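Local coordinates for protein UDP-galactopyranose mutase (Deinococcus radiodurans, PDB 3HDQ) that probably catalyses the interconversion of UDP-galactopyranose and UDP-galactofuranose, using bound FAD as cofactor, at residues A[145-153]-A[164-172]; A[155-163]-A[188-197]. All blocks are in the same frame, centred on the assembly; numbering follows the deposited sequence.

Interaction 1. Residues A[145-153]-A[164-172]; sequences FFASVAEKV and VSKVGRDLY
The end of helix 139-149 and the loop that follows it, from Phe146 to Val153, pack across residues 164-172 of helix 159-184, a helix crossing continued by a loop in the helical region of the mutase, away from the Rossmann-type sheet. The short axes of 145-149 and 164-172 approach to 6.8 Å at 76°, and the evidence divides into an apolar end, a backbone centre and a charged end. At the apolar end Val167 CG1 sits over one face of the Phe146 ring, 3.8 Å from its centroid and offset toward the rim, while Leu171 CD1 meets the ring edge at CE1 (3.6 Å). In the centre Gly168, with positive phi and no side chain, lets Val149 O come within 3.4 Å of its CA. Helix 164-172 is kinked here: Arg169 N, without a bond to the preceding turn, gives its proton to a water that in turn donates to Val149 O. Next along the chain, Glu151 N donates a nearly straight hydrogen bond to Val164 O (3.0 Å, 176°). The extended Glu151 side chain then runs past Val164 CG2, 3.4 Å from its CD. Arg169, bent at its second and third torsions, brings its guanidinium edge-on to that carboxylate, the planes 33° apart. Its NH1 forms a salt bridge with Glu160, whereas NE and NH2 grip Glu151 side-on in a bidentate salt bridge, NE to OE1 and NH2 to OE2, each 3.0 Å.

Interaction 2. Residues A[155-163]-A[188-197]; sequences QVRTSEDVV and PSELDASVTA. With GDU (galactose-uridine-5'-diphosphate), chain K.
Thr158, just before helix 159-184, and Ser159 at its start are clasped by the loop 188-197 through a single beta bridge (Thr158 with Asp192), leading into a type I turn from Asp192 to Val195 whose Asp192 carboxylate also forms an Asx turn with Ser194 N. Two backbone bonds define the bridge: Ala193 N to Arg157 O at 2.7 Å, and Ser159 N to Leu191 O at 3.0 Å, both donors standing above the carbonyl planes. Hydroxyl bonds tie the side chains in. Thr158 OG1 donates to Ser189 O (3.1 Å). Ser159 OG donates to Asp192 O (2.8 Å) and accepts from Thr196 N (3.1 Å, 161°), so one hydroxyl bridges the first residue of the turn and the residue just after it; Val195 N reaches Asp192 O from the face opposite to Ser159 OG. Apolar contact is slighter, with Val162 CG2 3.8 Å from Ala193 CB. The loop also lines the substrate pocket: Val195 O is 3.4 Å from C4D of the UDP-galactose ribose, and Leu191 packs on Thr180 and Trp184, which bind substrate. Thr196 OG1, set between its own backbone N and carbonyl carbon, donates to Ser159 O on an in-plane lone pair (2.8 Å).

How the interactions relate
The two contacts lie with centres 13 Å apart on the same side of the chain's centre, and their segments alternate in sequence: 145-153, 155-163, 164-172, 188-197. Both draw on helix 159-184, whose start supplies 159-163 to interaction 2 and whose next turns, 164-172, supply interaction 1. Two joints connect them directly. Arg169 NH1 reaches Glu160 OE1 at 2.8 Å in a salt bridge, and the Tyr172 ring packs on Val163, its CD1 lying 3.6 Å from CG1, while its OH touches Pro188 CG. Farther along, the same helix carries Phe175, Phe176, Tyr179, Thr180 and Trp184, which bind substrate: both contacts lie on its N-terminal part, its later residues lining the UDP-galactose pocket.

Interaction 1. Residues A[145-153]-A[164-172]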
# COMPACT_ATOMS: atom_id res chain seq x y z
N PHE A 145 -22.66 41.30 22.53
CA PHE A 145 -23.53 41.00 21.41
C PHE A 145 -24.12 39.60 21.51
O PHE A 145 -25.33 39.43 21.40
CB PHE A 145 -22.77 41.16 20.08
CG PHE A 145 -23.58 40.74 18.88
CD1 PHE A 145 -24.50 41.60 18.32
CD2 PHE A 145 -23.42 39.48 18.33
CE1 PHE A 145 -25.24 41.23 17.23
CE2 PHE A 145 -24.17 39.09 17.24
CZ PHE A 145 -25.08 39.97 16.68
N PHE A 146 -23.27 38.59 21.72
CA PHE A 146 -23.74 37.20 21.87
C PHE A 146 -24.76 37.09 23.01
O PHE A 146 -25.82 36.48 22.86
CB PHE A 146 -22.57 36.23 22.11
CG PHE A 146 -21.80 35.86 20.87
CD1 PHE A 146 -22.42 35.84 19.62
CD2 PHE A 146 -20.46 35.49 20.95
CE1 PHE A 146 -21.71 35.49 18.48
CE2 PHE A 146 -19.75 35.12 19.81
CZ PHE A 146 -20.38 35.13 18.58
N ALA A 147 -24.41 37.68 24.15
CA ALA A 147 -25.29 37.75 25.31
C ALA A 147 -26.68 38.28 24.93
O ALA A 147 -27.70 37.79 25.42
CB ALA A 147 -24.67 38.62 26.40
N SER A 148 -26.70 39.28 24.05
CA SER A 148 -27.95 39.96 23.69
C SER A 148 -28.85 39.18 22.72
O SER A 148 -30.02 39.53 22.57
CB SER A 148 -27.64 41.34 23.10
OG SER A 148 -27.47 41.29 21.69
N VAL A 149 -28.33 38.16 22.05
CA VAL A 149 -29.18 37.37 21.14
C VAL A 149 -29.42 35.96 21.68
O VAL A 149 -30.32 35.25 21.23
CB VAL A 149 -28.61 37.29 19.70
CG1 VAL A 149 -28.67 38.66 19.02
CG2 VAL A 149 -27.20 36.73 19.71
N ALA A 150 -28.61 35.56 22.65
CA ALA A 150 -28.70 34.22 23.20
C ALA A 150 -30.09 33.96 23.80
O ALA A 150 -30.74 34.87 24.33
CB ALA A 150 -27.61 34.00 24.25
N GLU A 151 -30.58 32.76 23.59
CA GLU A 151 -31.79 32.32 24.18
C GLU A 151 -31.41 31.54 25.39
O GLU A 151 -30.44 30.85 25.41
CB GLU A 151 -32.53 31.40 23.25
CG GLU A 151 -32.83 31.99 21.98
CD GLU A 151 -33.71 31.13 21.19
OE1 GLU A 151 -34.03 31.47 20.07
OE2 GLU A 151 -34.07 30.09 21.70
N LYS A 152 -32.18 31.65 26.44
CA LYS A 152 -31.88 30.80 27.53
C LYS A 152 -32.73 29.59 27.57
O LYS A 152 -33.80 29.52 27.03
CB LYS A 152 -31.85 31.50 28.86
CG LYS A 152 -30.78 30.87 29.71
CD LYS A 152 -30.21 29.65 28.96
CE LYS A 152 -28.74 29.75 28.69
NZ LYS A 152 -27.93 28.71 29.38
N VAL A 153 -32.14 28.63 28.24
CA VAL A 153 -32.43 27.25 28.22
C VAL A 153 -32.03 26.94 29.63
O VAL A 153 -30.93 27.21 30.03
CB VAL A 153 -31.45 26.56 27.30
CG1 VAL A 153 -31.47 25.12 27.47
CG2 VAL A 153 -31.67 26.96 25.89
N VAL A 164 -28.00 27.69 20.32
CA VAL A 164 -28.94 28.80 20.44
C VAL A 164 -28.78 29.57 21.77
O VAL A 164 -29.10 30.74 21.86
CB VAL A 164 -30.39 28.31 20.21
CG1 VAL A 164 -31.01 27.75 21.51
CG2 VAL A 164 -31.24 29.41 19.63
N SER A 165 -28.24 28.90 22.78
CA SER A 165 -28.05 29.52 24.09
C SER A 165 -26.73 30.30 24.19
O SER A 165 -26.46 30.94 25.21
CB SER A 165 -28.11 28.47 25.20
OG SER A 165 -26.95 27.64 25.19
N LYS A 166 -25.92 30.22 23.14
CA LYS A 166 -24.63 30.91 23.13
C LYS A 166 -24.54 32.01 22.08
O LYS A 166 -23.97 33.07 22.34
CB LYS A 166 -23.49 29.90 22.97
CG LYS A 166 -23.36 28.95 24.14
CD LYS A 166 -22.17 28.02 24.00
CE LYS A 166 -22.23 26.95 25.09
NZ LYS A 166 -21.04 26.06 25.08
N VAL A 167 -25.09 31.76 20.89
CA VAL A 167 -24.99 32.72 19.80
C VAL A 167 -26.34 33.05 19.17
O VAL A 167 -26.40 33.74 18.15
CB VAL A 167 -24.06 32.22 18.68
CG1 VAL A 167 -22.64 32.06 19.20
CG2 VAL A 167 -24.59 30.91 18.08
N GLY A 168 -27.41 32.53 19.76
CA GLY A 168 -28.74 32.90 19.32
C GLY A 168 -29.24 32.17 18.10
O GLY A 168 -28.56 31.31 17.54
N ARG A 169 -30.42 32.56 17.66
CA ARG A 169 -31.20 31.81 16.68
C ARG A 169 -30.77 32.05 15.22
O ARG A 169 -30.83 31.14 14.39
CB ARG A 169 -32.68 32.13 16.89
CG ARG A 169 -33.63 31.46 15.94
CD ARG A 169 -33.77 29.98 16.22
NE ARG A 169 -33.99 29.66 17.64
CZ ARG A 169 -34.28 28.44 18.08
NH1 ARG A 169 -34.40 27.45 17.21
NH2 ARG A 169 -34.45 28.21 19.37
N ASP A 170 -30.34 33.26 14.89
CA ASP A 170 -29.92 33.53 13.51
C ASP A 170 -28.59 32.84 13.15
O ASP A 170 -28.45 32.23 12.09
CB ASP A 170 -29.81 35.03 13.24
CG ASP A 170 -29.65 35.34 11.77
OD1 ASP A 170 -28.76 36.15 11.41
OD2 ASP A 170 -30.40 34.76 10.97
N LEU A 171 -27.60 32.94 14.03
CA LEU A 171 -26.31 32.32 13.79
C LEU A 171 -26.46 30.80 13.77
O LEU A 171 -25.80 30.10 13.00
CB LEU A 171 -25.30 32.77 14.84
CG LEU A 171 -24.86 34.22 14.62
CD1 LEU A 171 -23.98 34.69 15.78
CD2 LEU A 171 -24.14 34.36 13.26
N TYR A 172 -27.36 30.31 14.62
CA TYR A 172 -27.73 28.90 14.65
C TYR A 172 -28.33 28.46 13.32
O TYR A 172 -27.97 27.40 12.80
CB TYR A 172 -28.72 28.64 15.79
CG TYR A 172 -29.41 27.30 15.73
CD1 TYR A 172 -28.79 26.15 16.19
CD2 TYR A 172 -30.70 27.18 15.22
CE1 TYR A 172 -29.42 24.92 16.14
CE2 TYR A 172 -31.35 25.96 15.17
CZ TYR A 172 -30.69 24.83 15.63
OH TYR A 172 -31.31 23.60 15.59
O HOH W 1 -31.71 34.61 19.31

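Interaction 2. Residues A[155-163]-A[188-197]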
# COMPACT_ATOMS: atom_id res chain seq x y z
N GLN A 155 -31.81 24.07 31.00
CA GLN A 155 -30.97 22.90 30.97
C GLN A 155 -30.61 22.61 29.56
O GLN A 155 -31.46 22.34 28.78
CB GLN A 155 -31.76 21.72 31.49
CG GLN A 155 -31.37 21.29 32.87
CD GLN A 155 -30.40 20.15 32.87
OE1 GLN A 155 -30.80 19.00 32.94
NE2 GLN A 155 -29.12 20.46 32.80
N VAL A 156 -29.34 22.63 29.25
CA VAL A 156 -28.88 22.27 27.91
C VAL A 156 -28.79 20.75 27.76
O VAL A 156 -28.11 20.09 28.54
CB VAL A 156 -27.51 22.89 27.63
CG1 VAL A 156 -27.04 22.55 26.22
CG2 VAL A 156 -27.56 24.41 27.83
N ARG A 157 -29.49 20.21 26.77
CA ARG A 157 -29.48 18.78 26.52
C ARG A 157 -29.26 18.50 25.05
O ARG A 157 -28.65 17.51 24.67
CB ARG A 157 -30.83 18.16 26.88
CG ARG A 157 -31.71 18.98 27.79
CD ARG A 157 -33.12 18.40 27.81
NE ARG A 157 -33.65 18.25 29.17
CZ ARG A 157 -32.93 17.91 30.23
NH1 ARG A 157 -31.63 17.66 30.11
NH2 ARG A 157 -33.51 17.81 31.42
N THR A 158 -29.80 19.39 24.23
CA THR A 158 -29.92 19.21 22.80
C THR A 158 -28.78 19.93 22.05
O THR A 158 -28.17 20.85 22.59
CB THR A 158 -31.28 19.77 22.35
OG1 THR A 158 -32.28 18.76 22.53
CG2 THR A 158 -31.28 20.17 20.93
N SER A 159 -28.49 19.48 20.83
CA SER A 159 -27.53 20.18 19.98
C SER A 159 -28.06 21.56 19.59
O SER A 159 -27.28 22.48 19.35
CB SER A 159 -27.15 19.36 18.75
OG SER A 159 -26.02 18.55 19.01
N GLU A 160 -29.38 21.70 19.51
CA GLU A 160 -30.01 23.01 19.39
C GLU A 160 -29.73 23.88 20.61
O GLU A 160 -29.31 25.03 20.47
CB GLU A 160 -31.52 22.88 19.19
CG GLU A 160 -32.28 24.21 19.18
CD GLU A 160 -33.75 24.02 18.86
OE1 GLU A 160 -34.30 24.74 18.00
OE2 GLU A 160 -34.35 23.10 19.45
N ASP A 161 -29.96 23.33 21.80
CA ASP A 161 -29.73 24.07 23.04
C ASP A 161 -28.33 24.65 23.13
O ASP A 161 -28.18 25.81 23.50
CB ASP A 161 -29.96 23.18 24.28
CG ASP A 161 -31.38 22.68 24.41
OD1 ASP A 161 -32.29 23.24 23.75
OD2 ASP A 161 -31.58 21.71 25.17
N VAL A 162 -27.31 23.84 22.83
CA VAL A 162 -25.93 24.29 23.06
C VAL A 162 -25.57 25.51 22.22
O VAL A 162 -24.81 26.37 22.66
CB VAL A 162 -24.85 23.20 22.80
CG1 VAL A 162 -24.22 22.76 24.11
CG2 VAL A 162 -25.42 22.04 22.03
N VAL A 163 -26.13 25.58 21.02
CA VAL A 163 -25.82 26.66 20.11
C VAL A 163 -26.69 27.89 20.35
O VAL A 163 -26.19 28.99 20.56
CB VAL A 163 -25.96 26.19 18.65
CG1 VAL A 163 -25.78 27.36 17.67
CG2 VAL A 163 -24.96 25.07 18.37
N PRO A 188 -31.07 19.34 14.97
CA PRO A 188 -30.25 19.41 16.18
C PRO A 188 -31.06 19.19 17.46
O PRO A 188 -30.49 18.83 18.48
CB PRO A 188 -29.72 20.85 16.15
CG PRO A 188 -29.68 21.19 14.72
CD PRO A 188 -30.85 20.49 14.09
N SER A 189 -32.37 19.44 17.41
CA SER A 189 -33.22 19.18 18.58
C SER A 189 -33.23 17.68 18.92
O SER A 189 -33.41 17.31 20.08
CB SER A 189 -34.65 19.68 18.34
OG SER A 189 -35.24 19.04 17.23
N GLU A 190 -33.01 16.85 17.90
CA GLU A 190 -33.02 15.39 18.06
C GLU A 190 -31.64 14.77 18.35
O GLU A 190 -31.49 13.56 18.32
CB GLU A 190 -33.63 14.74 16.83
CG GLU A 190 -35.07 15.18 16.52
CD GLU A 190 -35.50 14.80 15.12
OE1 GLU A 190 -34.93 15.36 14.14
OE2 GLU A 190 -36.41 13.95 14.98
N LEU A 191 -30.64 15.60 18.62
CA LEU A 191 -29.31 15.08 18.92
C LEU A 191 -28.90 15.53 20.30
O LEU A 191 -29.32 16.60 20.76
CB LEU A 191 -28.30 15.56 17.89
CG LEU A 191 -28.46 14.99 16.49
CD1 LEU A 191 -27.64 15.78 15.48
CD2 LEU A 191 -28.07 13.51 16.47
N ASP A 192 -28.09 14.72 20.98
CA ASP A 192 -27.48 15.17 22.23
C ASP A 192 -26.59 16.40 21.99
O ASP A 192 -25.99 16.55 20.92
CB ASP A 192 -26.67 14.04 22.87
CG ASP A 192 -26.15 14.41 24.25
OD1 ASP A 192 -26.91 14.24 25.24
OD2 ASP A 192 -24.99 14.87 24.36
N ALA A 193 -26.52 17.26 23.00
CA ALA A 193 -25.72 18.47 22.98
C ALA A 193 -24.28 18.29 22.48
O ALA A 193 -23.69 19.20 21.89
CB ALA A 193 -25.69 19.09 24.37
N SER A 194 -23.72 17.11 22.72
CA SER A 194 -22.29 16.87 22.50
C SER A 194 -21.86 16.91 21.03
O SER A 194 -20.67 17.01 20.74
CB SER A 194 -21.87 15.54 23.13
OG SER A 194 -22.51 14.47 22.45
N VAL A 195 -22.82 16.79 20.12
CA VAL A 195 -22.53 16.78 18.70
C VAL A 195 -22.15 18.19 18.22
O VAL A 195 -21.05 18.39 17.71
CB VAL A 195 -23.71 16.22 17.88
CG1 VAL A 195 -23.47 16.39 16.39
CG2 VAL A 195 -23.93 14.76 18.23
N THR A 196 -23.04 19.16 18.40
CA THR A 196 -22.72 20.53 18.00
C THR A 196 -21.76 21.22 18.97
O THR A 196 -21.03 22.12 18.57
CB THR A 196 -23.98 21.41 17.79
OG1 THR A 196 -24.69 21.53 19.02
CG2 THR A 196 -24.88 20.82 16.72
N ALA A 197 -21.75 20.79 20.23
CA ALA A 197 -20.78 21.28 21.20
C ALA A 197 -19.33 20.99 20.77
O ALA A 197 -18.40 21.55 21.33
CB ALA A 197 -21.04 20.68 22.59
N1 GDU K . -21.46 21.50 12.56
C2 GDU K . -22.10 22.33 11.88
N3 GDU K . -21.84 23.19 11.00
C4 GDU K . -20.54 23.25 10.68
C5 GDU K . -19.61 22.33 11.39
C6 GDU K . -20.12 21.48 12.30
O2 GDU K . -23.49 22.27 12.17
O4 GDU K . -20.13 24.02 9.81
C1D GDU K . -22.05 20.59 13.51
C2D GDU K . -22.69 19.29 12.97
O2D GDU K . -23.72 18.80 13.82
C3D GDU K . -21.49 18.38 12.94
C4D GDU K . -20.91 18.70 14.31
O4D GDU K . -21.12 20.11 14.50
O3D GDU K . -21.88 17.01 12.79
C5D GDU K . -19.51 18.16 14.61
O5D GDU K . -18.67 18.83 13.64
PA GDU K . -17.36 18.15 13.04
O1A GDU K . -16.58 19.21 12.35
O2A GDU K . -16.57 17.62 14.17
O3A GDU K . -17.75 17.06 11.95
PB GDU K . -16.82 15.82 11.61
O1B GDU K . -17.63 15.13 10.58
O2B GDU K . -16.57 14.85 12.70
O3B GDU K . -15.44 16.23 10.90
C1' GDU K . -14.19 15.53 10.69
C2' GDU K . -13.31 15.70 11.95
C3' GDU K . -13.34 17.21 12.28
C4' GDU K . -12.56 17.96 11.16
C5' GDU K . -13.16 17.55 9.78
C6' GDU K . -12.30 18.00 8.57
O2' GDU K . -13.76 14.86 13.02
O3' GDU K . -12.76 17.41 13.59
O4' GDU K . -11.17 17.59 11.26
O5' GDU K . -13.54 16.16 9.56
O6' GDU K . -12.79 19.21 7.95